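Local coordinates for protein N(G),N(G)-dimethylarginine dimethylaminohydrolase (Pseudomonas aeruginosa, PDB 1H70) that hydrolyses N(G)-methylated and N(G),N(G)-dimethylated L-arginine, inhibitors of nitric oxide synthase, to L-citrulline and methylamine or dimethylamine, at residues A[34-39]-A[239-244]; A[212-217]-A[234-239]. The protein carries 1 engineered substitution. All blocks are in the same frame, centred on the assembly; numbering follows the deposited sequence.

Contacts 1 and 2 meet at S239, where the chain passes from strand 232-236 into the short helix 239-242, and their centres lie about 10 Å apart. Contact 2 pairs the strand with 212-216; contact 1 then docks the helix on helix 29-43. Q35 belongs to both neighbourhoods: the amide carbon Q35 CD packs 3.2 Å from D237 O while OE1 and NE2 bond to the start of the helix, and Q35 O lies 3.9 Å from V236 CG1. Contact 1 reaches the citrulline pocket through I244, whose O accepts a hydrogen bond from the ligand amino group. In contact 2 the T238 side chain is about 10 Å from citrulline and about 8 Å from that of S250, the engineered replacement of the nucleophile.

Contact 1. Residues A[34-39]-A[239-244]; sequences EQHNAY and SEYRKI. With CIR (citrulline), chain B.
Helix 29-43 meets the short helix that starts at S239, their backbones coming nearest at Q35 and E240, with CA atoms 7.8 Å apart. The Q35 amide reaches straight across, because its chain is extended beyond CG (chi2 -174°). Q35 OE1 accepts from E240 N at 2.9 Å, on a lone pair in the carbonyl plane. Q35 NE2 donates to S239 OG at 3.1 Å, close to the amide plane, so two bonds to consecutive residues fix the rotation of the amide. S239 OG in turn donates to E240 OE2, on the anti lone pair, over 2.8 Å. The other oxygen, E240 OE1, pairs with K243 NZ at 2.7 Å and also accepts from D28 N. Deeper in, the Y241 ring runs along the Q35 chain, Y241 CE1 lying 4.1 Å from Q35 CB. Y241 OH reaches H36 CB at 3.4 Å, the two side chains crossing at about a right angle, and is hydrogen-bonded to A32 O, one turn back on helix 29-43. The Q35 side chain thus accepts a backbone N-H in the first turn of the helix, and that helix leads into the substrate pocket, where I244 O accepts from citrulline N at 2.8 Å.

Contact 2. Residues A[212-217]-A[234-239]; sequences RVIMPA and IEVDTS
V213, M215 and A217 alternate with I234 and V236 in a ladder of four backbone hydrogen bonds between parallel strands. V213 O receives I234 N at 2.9 Å, I234 O receives M215 N, and M215 O receives V236 N. The last rung is bent: A217 N approaches V236 O at 3.0 Å from above the carbonyl plane, where the strands end and the side chains of P216 and V236 point apart. On one face I214 and I234 lie side by side, I214 CG1 touching I234 CD1 at 4.1 Å, while I214 CG2, anti to its backbone N, meets V236 CG2 at 4.2 Å. On the other face M215 and E235 run alongside each other, M215 CG and E235 CG 4.0 Å apart, and A217 CB rests on E235 CB. Two waters link the segments near their C-terminal ends. One bridges P216 O and E235 OE1; the second donates to A217 O at 2.9 Å and accepts from T238 N. Past the strand, D237 OD1 takes S239 N at 3.2 Å in an Asx turn that leads into helix 239-242, and T238 OG1 is hydrogen-bonded to Y202. The strands belong to a beta-alpha-beta unit: its helix 220-227 packs on V213 and M215, helix 29-43 lies against I214, I234 and V236, and strand 207-209 runs antiparallel along the other edge of 212-216.

Contact 1. Residues A[34-39]-A[239-244]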
ATOM      1  N   GLU A  34     -17.628   8.713  -1.022  1.00 12.33           N
ATOM      2  CA  GLU A  34     -18.073   8.461   0.347  1.00 13.47           C
ATOM      3  C   GLU A  34     -17.149   7.457   1.032  1.00 12.44           C
ATOM      4  O   GLU A  34     -16.877   7.571   2.223  1.00 11.76           O
ATOM      5  CB  GLU A  34     -19.517   7.953   0.399  1.00 15.08           C
ATOM      6  CG  GLU A  34     -20.555   8.923  -0.156  1.00 18.99           C
ATOM      7  CD  GLU A  34     -20.812  10.132   0.745  1.00 23.09           C
ATOM      8  OE1 GLU A  34     -20.821   9.987   1.980  1.00 25.85           O
ATOM      9  OE2 GLU A  34     -21.019  11.235   0.206  1.00 28.55           O
ATOM     10  N   GLN A  35     -16.675   6.443   0.301  1.00 11.47           N
ATOM     11  CA  GLN A  35     -15.796   5.475   0.949  1.00  9.82           C
ATOM     12  C   GLN A  35     -14.443   6.084   1.323  1.00  9.22           C
ATOM     13  O   GLN A  35     -13.871   5.737   2.350  1.00  8.66           O
ATOM     14  CB  GLN A  35     -15.606   4.240   0.054  1.00 10.39           C
ATOM     15  CG  GLN A  35     -16.950   3.525  -0.202  1.00 10.23           C
ATOM     16  CD  GLN A  35     -16.823   2.209  -0.962  1.00 11.70           C
ATOM     17  OE1 GLN A  35     -15.875   1.995  -1.715  1.00 10.70           O
ATOM     18  NE2 GLN A  35     -17.824   1.324  -0.777  1.00 12.27           N
ATOM     19  N   HIS A  36     -13.924   6.964   0.458  1.00  8.91           N
ATOM     20  CA  HIS A  36     -12.629   7.578   0.725  1.00  9.46           C
ATOM     21  C   HIS A  36     -12.774   8.509   1.947  1.00  9.58           C
ATOM     22  O   HIS A  36     -11.881   8.609   2.768  1.00 10.02           O
ATOM     23  CB  HIS A  36     -12.104   8.346  -0.505  1.00  8.70           C
ATOM     24  CG  HIS A  36     -10.692   8.844  -0.364  1.00  8.66           C
ATOM     25  ND1 HIS A  36      -9.591   8.133  -0.781  1.00 10.08           N
ATOM     26  CD2 HIS A  36     -10.206   9.993   0.172  1.00  6.96           C
ATOM     27  CE1 HIS A  36      -8.486   8.825  -0.531  1.00  5.73           C
ATOM     28  NE2 HIS A  36      -8.841   9.957   0.048  1.00 11.62           N
ATOM     29  N   ASN A  37     -13.923   9.169   2.051  1.00  9.44           N
ATOM     30  CA  ASN A  37     -14.189  10.037   3.182  1.00  9.88           C
ATOM     31  C   ASN A  37     -14.222   9.160   4.430  1.00  9.75           C
ATOM     32  O   ASN A  37     -13.605   9.489   5.436  1.00  9.77           O
ATOM     33  CB  ASN A  37     -15.498  10.797   2.988  1.00  9.92           C
ATOM     34  CG  ASN A  37     -15.798  11.748   4.129  1.00 12.76           C
ATOM     35  OD1 ASN A  37     -14.992  12.647   4.455  1.00 15.29           O
ATOM     36  ND2 ASN A  37     -16.961  11.554   4.753  1.00 12.02           N
ATOM     37  N   ALA A  38     -14.900   8.024   4.362  1.00  9.91           N
ATOM     38  CA  ALA A  38     -14.984   7.125   5.523  1.00  9.86           C
ATOM     39  C   ALA A  38     -13.590   6.664   5.953  1.00 11.26           C
ATOM     40  O   ALA A  38     -13.303   6.476   7.154  1.00 10.80           O
ATOM     41  CB  ALA A  38     -15.901   5.928   5.206  1.00 11.42           C
ATOM     42  N   TYR A  39     -12.719   6.471   4.965  1.00 10.68           N
ATOM     43  CA  TYR A  39     -11.345   6.035   5.199  1.00 10.77           C
ATOM     44  C   TYR A  39     -10.585   7.149   5.921  1.00 10.85           C
ATOM     45  O   TYR A  39      -9.855   6.896   6.866  1.00 10.08           O
ATOM     46  CB  TYR A  39     -10.706   5.702   3.854  1.00 10.53           C
ATOM     47  CG  TYR A  39      -9.247   5.324   3.773  1.00 10.76           C
ATOM     48  CD1 TYR A  39      -8.782   4.120   4.305  1.00 11.77           C
ATOM     49  CD2 TYR A  39      -8.332   6.141   3.107  1.00 10.70           C
ATOM     50  CE1 TYR A  39      -7.441   3.754   4.169  1.00  9.59           C
ATOM     51  CE2 TYR A  39      -6.992   5.777   2.973  1.00 10.62           C
ATOM     52  CZ  TYR A  39      -6.556   4.585   3.526  1.00  9.84           C
ATOM     53  OH  TYR A  39      -5.225   4.190   3.414  1.00 11.62           O
ATOM     54  N   SER A 239     -15.399  -1.219  -1.305  1.00 12.17           N
ATOM     55  CA  SER A 239     -15.869  -1.968  -2.461  1.00 12.22           C
ATOM     56  C   SER A 239     -15.595  -1.297  -3.807  1.00 11.71           C
ATOM     57  O   SER A 239     -15.332  -1.984  -4.792  1.00 10.95           O
ATOM     58  CB  SER A 239     -17.369  -2.250  -2.322  1.00 12.80           C
ATOM     59  OG  SER A 239     -18.133  -1.104  -2.656  1.00 14.60           O
ATOM     60  N   GLU A 240     -15.646   0.022  -3.870  1.00 11.21           N
ATOM     61  CA  GLU A 240     -15.419   0.705  -5.153  1.00 11.17           C
ATOM     62  C   GLU A 240     -13.946   0.654  -5.552  1.00 11.78           C
ATOM     63  O   GLU A 240     -13.630   0.679  -6.742  1.00 11.49           O
ATOM     64  CB  GLU A 240     -15.954   2.131  -5.098  1.00 12.24           C
ATOM     65  CG  GLU A 240     -17.462   2.187  -4.865  1.00 12.86           C
ATOM     66  CD  GLU A 240     -18.250   1.173  -5.701  1.00 16.28           C
ATOM     67  OE1 GLU A 240     -18.460   1.360  -6.926  1.00 16.96           O
ATOM     68  OE2 GLU A 240     -18.671   0.169  -5.096  1.00 17.84           O
ATOM     69  N   TYR A 241     -13.058   0.548  -4.566  1.00 11.16           N
ATOM     70  CA  TYR A 241     -11.624   0.438  -4.890  1.00 11.71           C
ATOM     71  C   TYR A 241     -11.261  -1.004  -5.231  1.00 11.08           C
ATOM     72  O   TYR A 241     -10.374  -1.246  -6.059  1.00 10.01           O
ATOM     73  CB  TYR A 241     -10.771   1.073  -3.790  1.00 12.07           C
ATOM     74  CG  TYR A 241     -11.182   2.520  -3.635  1.00 11.23           C
ATOM     75  CD1 TYR A 241     -12.058   2.913  -2.634  1.00 11.95           C
ATOM     76  CD2 TYR A 241     -10.734   3.474  -4.535  1.00 12.19           C
ATOM     77  CE1 TYR A 241     -12.451   4.243  -2.519  1.00 11.80           C
ATOM     78  CE2 TYR A 241     -11.103   4.797  -4.430  1.00 10.61           C
ATOM     79  CZ  TYR A 241     -11.968   5.176  -3.434  1.00 12.57           C
ATOM     80  OH  TYR A 241     -12.362   6.495  -3.332  1.00  9.42           O
ATOM     81  N   ARG A 242     -11.953  -1.965  -4.623  1.00 11.80           N
ATOM     82  CA  ARG A 242     -11.765  -3.379  -4.933  1.00 12.28           C
ATOM     83  C   ARG A 242     -11.973  -3.646  -6.422  1.00 11.99           C
ATOM     84  O   ARG A 242     -11.266  -4.472  -7.053  1.00 12.31           O
ATOM     85  CB  ARG A 242     -12.694  -4.257  -4.065  1.00 12.06           C
ATOM     86  CG  ARG A 242     -12.594  -5.746  -4.399  1.00 15.33           C
ATOM     87  CD  ARG A 242     -13.331  -6.618  -3.386  1.00 19.23           C
ATOM     88  NE  ARG A 242     -13.441  -8.013  -3.829  1.00 21.55           N
ATOM     89  CZ  ARG A 242     -14.526  -8.584  -4.360  1.00 25.37           C
ATOM     90  NH1 ARG A 242     -15.658  -7.897  -4.552  1.00 25.29           N
ATOM     91  NH2 ARG A 242     -14.476  -9.871  -4.708  1.00 22.61           N
ATOM     92  N   LYS A 243     -12.923  -2.920  -7.025  1.00 11.45           N
ATOM     93  CA  LYS A 243     -13.212  -3.039  -8.447  1.00 11.53           C
ATOM     94  C   LYS A 243     -12.012  -2.719  -9.330  1.00 11.18           C
ATOM     95  O   LYS A 243     -11.930  -3.216 -10.449  1.00 11.26           O
ATOM     96  CB  LYS A 243     -14.355  -2.117  -8.864  1.00 10.77           C
ATOM     97  CG  LYS A 243     -15.708  -2.575  -8.353  1.00 11.41           C
ATOM     98  CD  LYS A 243     -16.776  -1.484  -8.583  1.00 11.90           C
ATOM     99  CE  LYS A 243     -18.123  -1.945  -8.050  1.00 13.54           C
ATOM    100  NZ  LYS A 243     -19.146  -0.880  -8.316  1.00 15.26           N
ATOM    101  N   ILE A 244     -11.127  -1.848  -8.842  1.00 10.76           N
ATOM    102  CA  ILE A 244      -9.928  -1.493  -9.589  1.00 10.76           C
ATOM    103  C   ILE A 244      -8.674  -1.939  -8.827  1.00 10.75           C
ATOM    104  O   ILE A 244      -7.662  -1.235  -8.784  1.00  9.96           O
ATOM    105  CB  ILE A 244      -9.889   0.002 -10.050  1.00 11.38           C
ATOM    106  CG1 ILE A 244     -10.094   0.954  -8.864  1.00 10.19           C
ATOM    107  CG2 ILE A 244     -10.943   0.225 -11.158  1.00 10.53           C
ATOM    108  CD1 ILE A 244     -10.078   2.454  -9.258  1.00 14.58           C
TER
HETATM  109  C   CIR B 500      -3.630  -0.067 -10.764  1.00 10.28           C
HETATM  110  O   CIR B 500      -2.449   0.396 -10.739  1.00 11.16           O
HETATM  111  OXT CIR B 500      -3.926  -1.036 -11.577  1.00 11.56           O
HETATM  112  CA  CIR B 500      -4.666   0.459  -9.807  1.00 10.18           C
HETATM  113  N   CIR B 500      -6.008   0.342 -10.408  1.00  9.74           N
HETATM  114  C3  CIR B 500      -4.592  -0.325  -8.473  1.00  9.08           C
HETATM  115  C4  CIR B 500      -3.272   0.005  -7.754  1.00 10.61           C
HETATM  116  C5  CIR B 500      -3.189  -0.794  -6.465  1.00 12.76           C
HETATM  117  N6  CIR B 500      -1.973  -0.455  -5.713  1.00 11.81           N
HETATM  118  C7  CIR B 500      -1.703  -0.863  -4.484  1.00 13.29           C
HETATM  119  O7  CIR B 500      -2.473  -1.581  -3.827  1.00 12.13           O
HETATM  120  N8  CIR B 500      -0.547  -0.463  -3.920  1.00 12.44           N

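Contact 2. Residues A[212-217]-A[234-239]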
ATOM      1  N   ARG A 212      -4.083   0.507  15.822  1.00 14.07           N
ATOM      2  CA  ARG A 212      -5.387   0.367  15.189  1.00 13.91           C
ATOM      3  C   ARG A 212      -5.103  -0.447  13.930  1.00 13.09           C
ATOM      4  O   ARG A 212      -3.967  -0.390  13.414  1.00 12.82           O
ATOM      5  CB  ARG A 212      -5.983   1.701  14.718  1.00 14.28           C
ATOM      6  CG  ARG A 212      -5.433   2.968  15.411  1.00 21.03           C
ATOM      7  CD  ARG A 212      -6.113   3.265  16.661  1.00 20.81           C
ATOM      8  NE  ARG A 212      -6.057   4.549  17.361  1.00 18.96           N
ATOM      9  CZ  ARG A 212      -5.173   5.221  18.100  1.00 18.29           C
ATOM     10  NH1 ARG A 212      -5.625   6.350  18.644  1.00 17.61           N
ATOM     11  NH2 ARG A 212      -3.879   4.895  18.275  1.00 17.51           N
ATOM     12  N   VAL A 213      -6.066  -1.204  13.439  1.00 11.52           N
ATOM     13  CA  VAL A 213      -5.855  -1.903  12.171  1.00 11.12           C
ATOM     14  C   VAL A 213      -7.076  -1.561  11.332  1.00 12.33           C
ATOM     15  O   VAL A 213      -8.223  -1.842  11.724  1.00 13.18           O
ATOM     16  CB  VAL A 213      -5.633  -3.417  12.259  1.00 12.13           C
ATOM     17  CG1 VAL A 213      -5.755  -4.021  10.857  1.00  9.40           C
ATOM     18  CG2 VAL A 213      -4.249  -3.762  12.789  1.00  9.94           C
ATOM     19  N   ILE A 214      -6.840  -0.907  10.200  1.00 11.64           N
ATOM     20  CA  ILE A 214      -7.932  -0.508   9.311  1.00 11.19           C
ATOM     21  C   ILE A 214      -8.085  -1.584   8.245  1.00 10.53           C
ATOM     22  O   ILE A 214      -7.089  -1.964   7.604  1.00 10.14           O
ATOM     23  CB  ILE A 214      -7.681   0.880   8.702  1.00 11.89           C
ATOM     24  CG1 ILE A 214      -7.731   1.949   9.817  1.00 14.79           C
ATOM     25  CG2 ILE A 214      -8.740   1.195   7.647  1.00 13.08           C
ATOM     26  CD1 ILE A 214      -7.280   3.340   9.387  1.00 16.29           C
ATOM     27  N   MET A 215      -9.288  -2.116   8.068  1.00 10.07           N
ATOM     28  CA  MET A 215      -9.471  -3.214   7.121  1.00 10.18           C
ATOM     29  C   MET A 215     -10.773  -3.001   6.358  1.00 11.19           C
ATOM     30  O   MET A 215     -11.637  -2.231   6.820  1.00 11.88           O
ATOM     31  CB  MET A 215      -9.552  -4.556   7.889  1.00 10.87           C
ATOM     32  CG  MET A 215     -10.854  -4.659   8.669  1.00 10.92           C
ATOM     33  SD  MET A 215     -11.086  -6.258   9.531  1.00 11.43           S
ATOM     34  CE  MET A 215     -11.085  -7.334   8.145  1.00  9.25           C
ATOM     35  N   PRO A 216     -10.921  -3.667   5.214  1.00 11.78           N
ATOM     36  CA  PRO A 216     -12.163  -3.583   4.429  1.00 12.15           C
ATOM     37  C   PRO A 216     -13.330  -4.193   5.211  1.00 13.15           C
ATOM     38  O   PRO A 216     -13.176  -5.199   5.947  1.00 13.01           O
ATOM     39  CB  PRO A 216     -11.867  -4.432   3.191  1.00 11.90           C
ATOM     40  CG  PRO A 216     -10.745  -5.338   3.581  1.00 13.23           C
ATOM     41  CD  PRO A 216      -9.931  -4.560   4.586  1.00 12.12           C
ATOM     42  N   ALA A 217     -14.497  -3.576   5.071  1.00 12.92           N
ATOM     43  CA  ALA A 217     -15.695  -4.074   5.752  1.00 13.79           C
ATOM     44  C   ALA A 217     -16.256  -5.263   4.961  1.00 14.71           C
ATOM     45  O   ALA A 217     -16.120  -5.289   3.739  1.00 14.68           O
ATOM     46  CB  ALA A 217     -16.731  -2.987   5.844  1.00 14.04           C
ATOM     47  N   ILE A 234     -10.828  -1.260  12.842  1.00 15.33           N
ATOM     48  CA  ILE A 234     -11.745  -0.308  12.227  1.00 15.80           C
ATOM     49  C   ILE A 234     -12.125  -0.836  10.849  1.00 14.84           C
ATOM     50  O   ILE A 234     -11.240  -1.094  10.045  1.00 16.11           O
ATOM     51  CB  ILE A 234     -11.102   1.077  12.080  1.00 15.08           C
ATOM     52  CG1 ILE A 234     -10.587   1.579  13.432  1.00 17.36           C
ATOM     53  CG2 ILE A 234     -12.108   2.050  11.456  1.00 16.03           C
ATOM     54  CD1 ILE A 234      -9.721   2.838  13.316  1.00 17.01           C
ATOM     55  N   GLU A 235     -13.418  -1.004  10.573  1.00 14.22           N
ATOM     56  CA  GLU A 235     -13.837  -1.519   9.272  1.00 13.18           C
ATOM     57  C   GLU A 235     -14.326  -0.384   8.391  1.00 13.15           C
ATOM     58  O   GLU A 235     -15.144   0.442   8.833  1.00 11.30           O
ATOM     59  CB  GLU A 235     -14.979  -2.549   9.411  1.00 14.19           C
ATOM     60  CG  GLU A 235     -14.554  -3.844  10.077  1.00 16.55           C
ATOM     61  CD  GLU A 235     -15.751  -4.749  10.380  1.00 19.99           C
ATOM     62  OE1 GLU A 235     -16.029  -5.707   9.638  1.00 22.20           O
ATOM     63  OE2 GLU A 235     -16.415  -4.486  11.388  1.00 21.20           O
ATOM     64  N   VAL A 236     -13.806  -0.332   7.167  1.00 12.18           N
ATOM     65  CA  VAL A 236     -14.195   0.697   6.200  1.00 12.63           C
ATOM     66  C   VAL A 236     -14.576   0.021   4.888  1.00 12.67           C
ATOM     67  O   VAL A 236     -13.797  -0.754   4.341  1.00 10.93           O
ATOM     68  CB  VAL A 236     -13.036   1.699   5.909  1.00 12.07           C
ATOM     69  CG1 VAL A 236     -13.433   2.667   4.793  1.00 13.93           C
ATOM     70  CG2 VAL A 236     -12.681   2.487   7.140  1.00 12.87           C
ATOM     71  N   ASP A 237     -15.761   0.315   4.355  1.00 13.26           N
ATOM     72  CA  ASP A 237     -16.135  -0.343   3.089  1.00 13.29           C
ATOM     73  C   ASP A 237     -15.317   0.255   1.952  1.00 13.13           C
ATOM     74  O   ASP A 237     -15.324   1.472   1.777  1.00 11.55           O
ATOM     75  CB  ASP A 237     -17.644  -0.156   2.848  1.00 14.19           C
ATOM     76  CG  ASP A 237     -18.186  -0.921   1.646  1.00 15.79           C
ATOM     77  OD1 ASP A 237     -17.478  -1.738   1.008  1.00 12.63           O
ATOM     78  OD2 ASP A 237     -19.389  -0.738   1.318  1.00 17.08           O
ATOM     79  N   THR A 238     -14.565  -0.572   1.217  1.00 11.92           N
ATOM     80  CA  THR A 238     -13.763  -0.079   0.092  1.00 11.81           C
ATOM     81  C   THR A 238     -14.152  -0.792  -1.208  1.00 11.90           C
ATOM     82  O   THR A 238     -13.347  -0.939  -2.124  1.00 13.41           O
ATOM     83  CB  THR A 238     -12.237  -0.259   0.308  1.00 12.13           C
ATOM     84  OG1 THR A 238     -11.905  -1.657   0.502  1.00 12.67           O
ATOM     85  CG2 THR A 238     -11.735   0.479   1.557  1.00 12.62           C
ATOM     86  N   SER A 239     -15.399  -1.219  -1.305  1.00 12.17           N
ATOM     87  CA  SER A 239     -15.869  -1.968  -2.461  1.00 12.22           C
ATOM     88  C   SER A 239     -15.595  -1.297  -3.807  1.00 11.71           C
ATOM     89  O   SER A 239     -15.332  -1.984  -4.792  1.00 10.95           O
ATOM     90  CB  SER A 239     -17.369  -2.250  -2.322  1.00 12.80           C
ATOM     91  OG  SER A 239     -18.133  -1.104  -2.656  1.00 14.60           O
TER
HETATM   92  O   HOH W   1     -14.489  -6.921   7.746  1.00 14.40           O
HETATM   93  O   HOH W   2     -15.305  -3.537   1.617  1.00 15.73           O